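Local coordinates for protein polysaccharide deacetylase (Streptococcus pyogenes, PDB 6DQ3) that removes N-acetyl groups from the linkage unit of streptococcal cell wall rhamnopolysaccharides, as a zinc-dependent deacetylase of the carbohydrate esterase 4 family, at residues L12-I17 and E222-T227; G105-G110 and L115-M120; I184-N189 and G206-N211. All blocks are in the same frame, centred on the assembly; numbering follows the deposited sequence.

Interaction 1: L12-I17 and E222-T227. With ACT (acetate ion), chain C.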
loop_
_atom_site.group_PDB
_atom_site.type_symbol
_atom_site.label_atom_id
_atom_site.label_comp_id
_atom_site.label_asym_id
_atom_site.label_seq_id
_atom_site.Cartn_x
_atom_site.Cartn_y
_atom_site.Cartn_z
ATOM N N LEU A 12 5.323 2.775 4.327
ATOM C CA LEU A 12 4.477 2.545 5.485
ATOM C C LEU A 12 3.307 1.650 5.109
ATOM O O LEU A 12 2.681 1.825 4.059
ATOM C CB LEU A 12 3.968 3.873 6.047
ATOM C CG LEU A 12 5.048 4.894 6.413
ATOM C CD1 LEU A 12 4.409 6.103 7.102
ATOM C CD2 LEU A 12 6.134 4.285 7.277
ATOM N N MET A 13 3.024 0.681 5.972
ATOM C CA MET A 13 1.930 -0.257 5.765
ATOM C C MET A 13 0.849 0.014 6.802
ATOM O O MET A 13 1.009 -0.326 7.980
ATOM C CB MET A 13 2.407 -1.705 5.852
ATOM C CG MET A 13 1.264 -2.713 5.765
ATOM S SD MET A 13 1.798 -4.432 5.769
ATOM C CE MET A 13 2.731 -4.503 7.290
ATOM N N TYR A 14 -0.245 0.616 6.349
ATOM C CA TYR A 14 -1.462 0.824 7.120
ATOM C C TYR A 14 -2.498 -0.231 6.743
ATOM O O TYR A 14 -2.460 -0.810 5.658
ATOM C CB TYR A 14 -2.061 2.212 6.846
ATOM C CG TYR A 14 -1.304 3.390 7.404
ATOM C CD1 TYR A 14 -0.326 4.022 6.656
ATOM C CD2 TYR A 14 -1.586 3.887 8.667
ATOM C CE1 TYR A 14 0.369 5.104 7.156
ATOM C CE2 TYR A 14 -0.904 4.969 9.176
ATOM C CZ TYR A 14 0.075 5.574 8.418
ATOM O OH TYR A 14 0.757 6.653 8.922
ATOM N N HIS A 15 -3.452 -0.456 7.647
ATOM C CA HIS A 15 -4.620 -1.267 7.332
ATOM C C HIS A 15 -5.848 -0.477 7.767
ATOM O O HIS A 15 -6.283 0.436 7.054
ATOM C CB HIS A 15 -4.529 -2.640 7.994
ATOM C CG HIS A 15 -3.698 -3.614 7.213
ATOM N ND1 HIS A 15 -2.321 -3.585 7.214
ATOM C CD2 HIS A 15 -4.053 -4.625 6.384
ATOM C CE1 HIS A 15 -1.860 -4.547 6.432
ATOM N NE2 HIS A 15 -2.890 -5.197 5.920
ATOM N N ALA A 16 -6.372 -0.772 8.949
ATOM C CA ALA A 16 -7.592 -0.119 9.415
ATOM C C ALA A 16 -7.302 1.226 10.066
ATOM O O ALA A 16 -6.390 1.349 10.888
ATOM C CB ALA A 16 -8.322 -1.014 10.412
ATOM N N ILE A 17 -8.098 2.232 9.713
ATOM C CA ILE A 17 -8.067 3.526 10.386
ATOM C C ILE A 17 -9.513 3.944 10.615
ATOM O O ILE A 17 -10.199 4.361 9.675
ATOM C CB ILE A 17 -7.317 4.607 9.591
ATOM C CG1 ILE A 17 -5.897 4.120 9.290
ATOM C CG2 ILE A 17 -7.281 5.907 10.372
ATOM C CD1 ILE A 17 -5.032 5.112 8.536
ATOM N N GLU A 222 6.421 11.094 16.849
ATOM C CA GLU A 222 7.861 11.208 17.062
ATOM C C GLU A 222 8.563 9.879 16.804
ATOM O O GLU A 222 9.609 9.836 16.142
ATOM C CB GLU A 222 8.128 11.695 18.486
ATOM C CG GLU A 222 9.580 12.001 18.802
ATOM C CD GLU A 222 9.767 12.565 20.202
ATOM O OE1 GLU A 222 8.928 13.384 20.640
ATOM O OE2 GLU A 222 10.754 12.186 20.868
ATOM N N ASN A 223 7.998 8.777 17.301
ATOM C CA ASN A 223 8.675 7.493 17.165
ATOM C C ASN A 223 8.571 6.961 15.738
ATOM O O ASN A 223 9.519 6.354 15.227
ATOM C CB ASN A 223 8.107 6.496 18.172
ATOM C CG ASN A 223 8.628 6.735 19.574
ATOM O OD1 ASN A 223 9.800 7.063 19.768
ATOM N ND2 ASN A 223 7.758 6.579 20.562
ATOM N N LEU A 224 7.439 7.192 15.073
ATOM C CA LEU A 224 7.316 6.782 13.679
ATOM C C LEU A 224 8.390 7.439 12.818
ATOM O O LEU A 224 9.068 6.767 12.031
ATOM C CB LEU A 224 5.927 7.124 13.150
ATOM C CG LEU A 224 5.686 6.849 11.665
ATOM C CD1 LEU A 224 6.041 5.429 11.281
ATOM C CD2 LEU A 224 4.231 7.171 11.325
ATOM N N LEU A 225 8.558 8.755 12.957
ATOM C CA LEU A 225 9.527 9.479 12.141
ATOM C C LEU A 225 10.949 8.984 12.389
ATOM O O LEU A 225 11.745 8.870 11.449
ATOM C CB LEU A 225 9.415 10.974 12.430
ATOM C CG LEU A 225 8.413 11.806 11.629
ATOM C CD1 LEU A 225 8.949 11.989 10.208
ATOM C CD2 LEU A 225 7.028 11.200 11.597
ATOM N N GLN A 226 11.295 8.698 13.647
ATOM C CA GLN A 226 12.604 8.126 13.932
ATOM C C GLN A 226 12.770 6.774 13.253
ATOM O O GLN A 226 13.867 6.442 12.789
ATOM C CB GLN A 226 12.801 7.997 15.443
ATOM C CG GLN A 226 12.940 9.340 16.156
ATOM C CD GLN A 226 13.153 9.196 17.652
ATOM O OE1 GLN A 226 13.730 8.211 18.119
ATOM N NE2 GLN A 226 12.679 10.176 18.412
ATOM N N THR A 227 11.693 5.990 13.170
ATOM C CA THR A 227 11.767 4.680 12.536
ATOM C C THR A 227 11.957 4.796 11.031
ATOM O O THR A 227 12.561 3.914 10.413
ATOM C CB THR A 227 10.496 3.882 12.838
ATOM O OG1 THR A 227 10.426 3.601 14.241
ATOM C CG2 THR A 227 10.472 2.580 12.054
HETATM C C ACT C . -2.126 -8.050 3.650
HETATM O O ACT C . -2.876 -7.098 3.945
HETATM O OXT ACT C . -2.480 -9.143 3.168
HETATM C CH3 ACT C . -0.715 -7.844 3.879
#

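Interaction 2: G105-G110 and L115-M120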
loop_
_atom_site.group_PDB
_atom_site.type_symbol
_atom_site.label_atom_id
_atom_site.label_comp_id
_atom_site.label_asym_id
_atom_site.label_seq_id
_atom_site.Cartn_x
_atom_site.Cartn_y
_atom_site.Cartn_z
ATOM N N GLY A 105 -11.914 -8.852 -6.257
ATOM C CA GLY A 105 -13.127 -9.649 -6.170
ATOM C C GLY A 105 -14.188 -9.041 -5.270
ATOM O O GLY A 105 -15.382 -9.105 -5.576
ATOM N N LEU A 106 -13.775 -8.469 -4.136
ATOM C CA LEU A 106 -14.745 -7.849 -3.235
ATOM C C LEU A 106 -15.404 -6.638 -3.885
ATOM O O LEU A 106 -16.609 -6.417 -3.720
ATOM C CB LEU A 106 -14.067 -7.454 -1.925
ATOM C CG LEU A 106 -13.674 -8.623 -1.022
ATOM C CD1 LEU A 106 -12.631 -8.218 0.001
ATOM C CD2 LEU A 106 -14.911 -9.199 -0.326
ATOM N N THR A 107 -14.634 -5.849 -4.637
ATOM C CA THR A 107 -15.211 -4.712 -5.343
ATOM C C THR A 107 -16.137 -5.175 -6.461
ATOM O O THR A 107 -17.200 -4.583 -6.681
ATOM C CB THR A 107 -14.096 -3.825 -5.898
ATOM O OG1 THR A 107 -13.393 -3.207 -4.812
ATOM C CG2 THR A 107 -14.662 -2.752 -6.810
ATOM N N GLU A 108 -15.758 -6.235 -7.171
ATOM C CA GLU A 108 -16.597 -6.725 -8.258
ATOM C C GLU A 108 -17.885 -7.345 -7.730
ATOM O O GLU A 108 -18.912 -7.314 -8.415
ATOM C CB GLU A 108 -15.818 -7.735 -9.100
ATOM C CG GLU A 108 -16.466 -8.066 -10.434
ATOM C CD GLU A 108 -15.541 -8.849 -11.348
ATOM O OE1 GLU A 108 -14.311 -8.793 -11.140
ATOM O OE2 GLU A 108 -16.042 -9.525 -12.271
ATOM N N MET A 109 -17.853 -7.898 -6.520
ATOM C CA MET A 109 -19.026 -8.495 -5.896
ATOM C C MET A 109 -19.895 -7.472 -5.173
ATOM O O MET A 109 -20.946 -7.839 -4.637
ATOM C CB MET A 109 -18.598 -9.585 -4.909
ATOM C CG MET A 109 -18.120 -10.870 -5.565
ATOM S SD MET A 109 -19.284 -11.544 -6.778
ATOM C CE MET A 109 -20.725 -11.815 -5.750
ATOM N N GLY A 110 -19.480 -6.211 -5.133
ATOM C CA GLY A 110 -20.279 -5.184 -4.495
ATOM C C GLY A 110 -20.222 -5.176 -2.986
ATOM O O GLY A 110 -21.189 -4.755 -2.344
ATOM N N LEU A 115 -13.962 -0.722 -1.004
ATOM C CA LEU A 115 -14.007 0.392 -1.937
ATOM C C LEU A 115 -14.782 0.014 -3.192
ATOM O O LEU A 115 -14.761 -1.134 -3.642
ATOM C CB LEU A 115 -12.590 0.814 -2.323
ATOM C CG LEU A 115 -11.659 1.239 -1.191
ATOM C CD1 LEU A 115 -10.266 1.527 -1.737
ATOM C CD2 LEU A 115 -12.190 2.458 -0.470
ATOM N N THR A 116 -15.466 1.000 -3.758
ATOM C CA THR A 116 -16.173 0.844 -5.018
ATOM C C THR A 116 -15.358 1.470 -6.148
ATOM O O THR A 116 -14.458 2.281 -5.919
ATOM C CB THR A 116 -17.549 1.507 -4.960
ATOM O OG1 THR A 116 -17.375 2.927 -5.014
ATOM C CG2 THR A 116 -18.293 1.131 -3.691
ATOM N N LEU A 117 -15.704 1.106 -7.385
ATOM C CA LEU A 117 -15.020 1.695 -8.533
ATOM C C LEU A 117 -15.246 3.200 -8.594
ATOM O O LEU A 117 -14.322 3.961 -8.902
ATOM C CB LEU A 117 -15.492 1.049 -9.831
ATOM C CG LEU A 117 -15.027 -0.376 -10.108
ATOM C CD1 LEU A 117 -15.798 -0.904 -11.327
ATOM C CD2 LEU A 117 -13.537 -0.468 -10.329
ATOM N N LYS A 118 -16.476 3.649 -8.321
ATOM C CA LYS A 118 -16.762 5.078 -8.355
ATOM C C LYS A 118 -15.892 5.827 -7.356
ATOM O O LYS A 118 -15.372 6.908 -7.657
ATOM C CB LYS A 118 -18.246 5.320 -8.071
ATOM C CG LYS A 118 -18.688 6.773 -8.174
ATOM C CD LYS A 118 -20.198 6.899 -7.970
ATOM C CE LYS A 118 -20.648 8.356 -7.979
ATOM N NZ LYS A 118 -22.118 8.502 -7.752
ATOM N N GLN A 119 -15.711 5.261 -6.161
ATOM C CA GLN A 119 -14.868 5.903 -5.162
ATOM C C GLN A 119 -13.415 5.959 -5.618
ATOM O O GLN A 119 -12.734 6.968 -5.415
ATOM C CB GLN A 119 -14.990 5.167 -3.830
ATOM C CG GLN A 119 -16.331 5.380 -3.158
ATOM C CD GLN A 119 -16.635 4.332 -2.111
ATOM O OE1 GLN A 119 -15.853 3.405 -1.900
ATOM N NE2 GLN A 119 -17.777 4.472 -1.446
ATOM N N MET A 120 -12.919 4.886 -6.236
ATOM C CA MET A 120 -11.536 4.890 -6.699
ATOM C C MET A 120 -11.327 5.936 -7.784
ATOM O O MET A 120 -10.319 6.653 -7.777
ATOM C CB MET A 120 -11.146 3.500 -7.199
ATOM C CG MET A 120 -11.188 2.426 -6.115
ATOM S SD MET A 120 -10.635 0.814 -6.713
ATOM C CE MET A 120 -12.001 -0.244 -6.232
#

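Interaction 3: I184-N189 and G206-N211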
loop_
_atom_site.group_PDB
_atom_site.type_symbol
_atom_site.label_atom_id
_atom_site.label_comp_id
_atom_site.label_asym_id
_atom_site.label_seq_id
_atom_site.Cartn_x
_atom_site.Cartn_y
_atom_site.Cartn_z
ATOM N N ILE A 184 6.345 -15.146 -11.549
ATOM C CA ILE A 184 5.101 -14.864 -12.257
ATOM C C ILE A 184 4.820 -13.364 -12.267
ATOM O O ILE A 184 4.475 -12.790 -13.306
ATOM C CB ILE A 184 3.937 -15.648 -11.620
ATOM C CG1 ILE A 184 4.096 -17.148 -11.887
ATOM C CG2 ILE A 184 2.606 -15.143 -12.153
ATOM C CD1 ILE A 184 3.121 -18.026 -11.118
ATOM N N ALA A 185 4.954 -12.711 -11.112
ATOM C CA ALA A 185 4.711 -11.273 -11.049
ATOM C C ALA A 185 5.554 -10.537 -12.082
ATOM O O ALA A 185 5.072 -9.612 -12.745
ATOM C CB ALA A 185 5.000 -10.751 -9.642
ATOM N N ALA A 186 6.812 -10.951 -12.249
ATOM C CA ALA A 186 7.674 -10.316 -13.241
ATOM C C ALA A 186 7.144 -10.533 -14.652
ATOM O O ALA A 186 7.113 -9.598 -15.464
ATOM C CB ALA A 186 9.098 -10.860 -13.114
ATOM N N ARG A 187 6.711 -11.760 -14.964
ATOM C CA ARG A 187 6.229 -12.062 -16.308
ATOM C C ARG A 187 4.927 -11.339 -16.616
ATOM O O ARG A 187 4.618 -11.089 -17.789
ATOM C CB ARG A 187 6.033 -13.569 -16.476
ATOM C CG ARG A 187 7.317 -14.355 -16.662
ATOM C CD ARG A 187 7.048 -15.751 -17.220
ATOM N NE ARG A 187 6.213 -16.556 -16.333
ATOM C CZ ARG A 187 6.685 -17.387 -15.409
ATOM N NH1 ARG A 187 7.993 -17.528 -15.242
ATOM N NH2 ARG A 187 5.846 -18.078 -14.650
ATOM N N LEU A 188 4.146 -11.014 -15.591
ATOM C CA LEU A 188 2.914 -10.257 -15.751
ATOM C C LEU A 188 3.152 -8.753 -15.789
ATOM O O LEU A 188 2.185 -7.990 -15.749
ATOM C CB LEU A 188 1.946 -10.597 -14.618
ATOM C CG LEU A 188 1.455 -12.042 -14.555
ATOM C CD1 LEU A 188 0.589 -12.263 -13.333
ATOM C CD2 LEU A 188 0.694 -12.379 -15.831
ATOM N N ASN A 189 4.411 -8.322 -15.845
ATOM C CA ASN A 189 4.793 -6.925 -16.018
ATOM C C ASN A 189 4.517 -6.070 -14.787
ATOM O O ASN A 189 4.357 -4.850 -14.905
ATOM C CB ASN A 189 4.109 -6.327 -17.255
ATOM C CG ASN A 189 4.627 -6.935 -18.565
ATOM O OD1 ASN A 189 3.847 -7.348 -19.428
ATOM N ND2 ASN A 189 5.947 -6.993 -18.709
ATOM N N GLY A 206 14.928 -6.620 -3.382
ATOM C CA GLY A 206 14.204 -7.148 -4.519
ATOM C C GLY A 206 13.033 -6.243 -4.841
ATOM O O GLY A 206 12.168 -6.018 -3.986
ATOM N N LEU A 207 12.992 -5.694 -6.057
ATOM C CA LEU A 207 11.931 -4.752 -6.391
ATOM C C LEU A 207 10.552 -5.380 -6.237
ATOM O O LEU A 207 9.582 -4.674 -5.939
ATOM C CB LEU A 207 12.113 -4.230 -7.810
ATOM C CG LEU A 207 13.347 -3.359 -8.045
ATOM C CD1 LEU A 207 13.381 -2.874 -9.491
ATOM C CD2 LEU A 207 13.390 -2.185 -7.081
ATOM N N LEU A 208 10.436 -6.691 -6.451
ATOM C CA LEU A 208 9.161 -7.378 -6.285
ATOM C C LEU A 208 8.984 -7.968 -4.890
ATOM O O LEU A 208 8.044 -8.744 -4.670
ATOM C CB LEU A 208 9.011 -8.484 -7.329
ATOM C CG LEU A 208 8.894 -7.982 -8.766
ATOM C CD1 LEU A 208 8.884 -9.159 -9.743
ATOM C CD2 LEU A 208 7.664 -7.111 -8.972
ATOM N N SER A 209 9.849 -7.604 -3.949
ATOM C CA SER A 209 9.774 -8.110 -2.585
ATOM C C SER A 209 10.308 -7.066 -1.603
ATOM O O SER A 209 11.193 -7.320 -0.787
ATOM C CB SER A 209 10.537 -9.429 -2.476
ATOM O OG SER A 209 11.861 -9.290 -2.967
ATOM N N LEU A 210 9.729 -5.866 -1.649
ATOM C CA LEU A 210 10.220 -4.748 -0.856
ATOM C C LEU A 210 9.725 -4.798 0.584
ATOM O O LEU A 210 8.583 -5.187 0.854
ATOM C CB LEU A 210 9.777 -3.431 -1.489
ATOM C CG LEU A 210 10.313 -3.133 -2.888
ATOM C CD1 LEU A 210 9.520 -2.018 -3.555
ATOM C CD2 LEU A 210 11.787 -2.772 -2.800
ATOM N N ASN A 211 10.589 -4.364 1.505
ATOM C CA ASN A 211 10.224 -4.259 2.910
ATOM C C ASN A 211 9.150 -3.192 3.105
ATOM O O ASN A 211 9.043 -2.241 2.326
ATOM C CB ASN A 211 11.427 -3.866 3.778
ATOM C CG ASN A 211 12.530 -4.902 3.796
ATOM O OD1 ASN A 211 12.344 -6.053 3.412
ATOM N ND2 ASN A 211 13.702 -4.485 4.269
#

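Interaction 1: L12-I17 and E222-T227
The end of strand 8-14 and helix 221-228 stay well apart, with L12 CA 9.7 Å from L224 CA, and side chains span the gap. L12 and L224 are both directed across it and meet tip to tip. L12 CD2 lies 4.2 Å from L224 CD1. L224 has CG anti to its own N (chi1 175°), and this extends the isobutyl group from the helix toward the strand. The contact is small and buried, and its L12-L224 part is apolar. Y14 joins with its hydroxyl, Y14 OH lying 4.3 Å from L224 CD2. That hydroxyl is hydrogen-bonded to Q40, and the ring stacks on F76 and meets F37 edge-to-face. Beyond the strand end, H15 meets a bound acetate, probably from the crystallisation liquor. H15 NE2 donates a nearly straight bond of 2.7 Å to acetate O (167°), and the acetate, also bonded by S174 N, lies at the ring edge. The arrangement is a C-terminal helix packed through a leucine on a mainly parallel sheet, beside helix 34-46: L12 packs against V72 and L74 of strand 71-77, I213 of strand 210-214 and M44 of helix 34-46, and L224 touches Q40 of that same helix.

Interaction 2: G105-G110 and L115-M120
T107 bonds to L115 across the loop joining two successive helices, 104-108 and 117-124; the second starts with a capping box. Helix 104-108 ends in a Schellman motif, with G110 at positive phi. The backbones come close at T107 and T116, with 5.6 Å between their CA atoms. L115 is the first residue of the second segment to take part. L115 O accepts a hydrogen bond of 2.7 Å from T107 OG1. The hydroxyl sits 27° out of the carbonyl plane. L115 also touches Y84 of helix 81-93. T116 follows as the N-cap. T116 OG1 accepts from Q119 N at 3.1 Å, and T116 N donates to Q119 OE1 in return. The second donor lies above the amide carbonyl plane of Q119, 52° out of it. These reciprocal bonds use two backbone N-H groups at the helix start. L117 CG comes to 4.1 Å from T107 CG2, and both side chains also touch Y158 of helix 145-162. T107 splits its two branches between these tasks: OG1 binds the L115 carbonyl, while CG2, anti to the backbone N, lies beside L117. M120 comes last, one turn into the helix, and packs on V102 of strand 98-102. Its chain bends at chi3 (-127°), and the terminal methyl meets the tip of T107, with M120 CE 3.6 Å from T107 OG1 and 3.7 Å from T107 CG2.

Interaction 3: I184-N189 and G206-N211
L208 carries its CG anti to the carbonyl carbon (chi1 -67°), and with chi2 extended at 174° the CD1 methyl points at the last turn of helix 179-187. There it lies against two consecutive alanines. L208 CD1 is 3.8 Å from A186 CB and 4.2 Å from A185 CB. L208 CD1 also comes to 3.7 Å from A186 N, so this one methyl meets the backbone as well as both side-chain methyls. The alanines are short, and the leucine supplies the reach: A185 CA and L208 CA are 7.6 Å apart. No hydrogen bond crosses between the segments. L208 stands in a type I beta turn from G206 to S209, closed by S209 N bonding to G206 O at 2.8 Å. On the other segment, the helix ends in a Schellman motif with N189 at positive phi. There N189 N bonds to A186 O, and Y190 N reaches back to A185 O. Y190 also touches both A185 and L208, and Y172 OH is hydrogen-bonded to L208 O. The contact thus joins the C-terminal end of helix 179-187 to the turn before strand 210-214. That strand pairs with strand 192-198, while the helix packs through I184 on helix 145-162.

How the interactions relate
From the N terminus, segment 12-17 opens the loop of interaction 1, and this loop closes only at 222-227, 205 residues on from I17 and near the C terminus. The other two contacts are nested inside that loop. Interaction 2 closes a short loop between successive helices, 104-108 and 117-124. Interaction 3 follows in series and joins helix 179-187 to the turn before strand 210-214. No loops cross. Interactions 1 and 2 lie on opposite sides of the chain's centre. Interactions 1 and 3 reach the same sheet, where strands 8-14 and 210-214 are parallel neighbours. Their nearest atoms are about 7 Å apart, without touching.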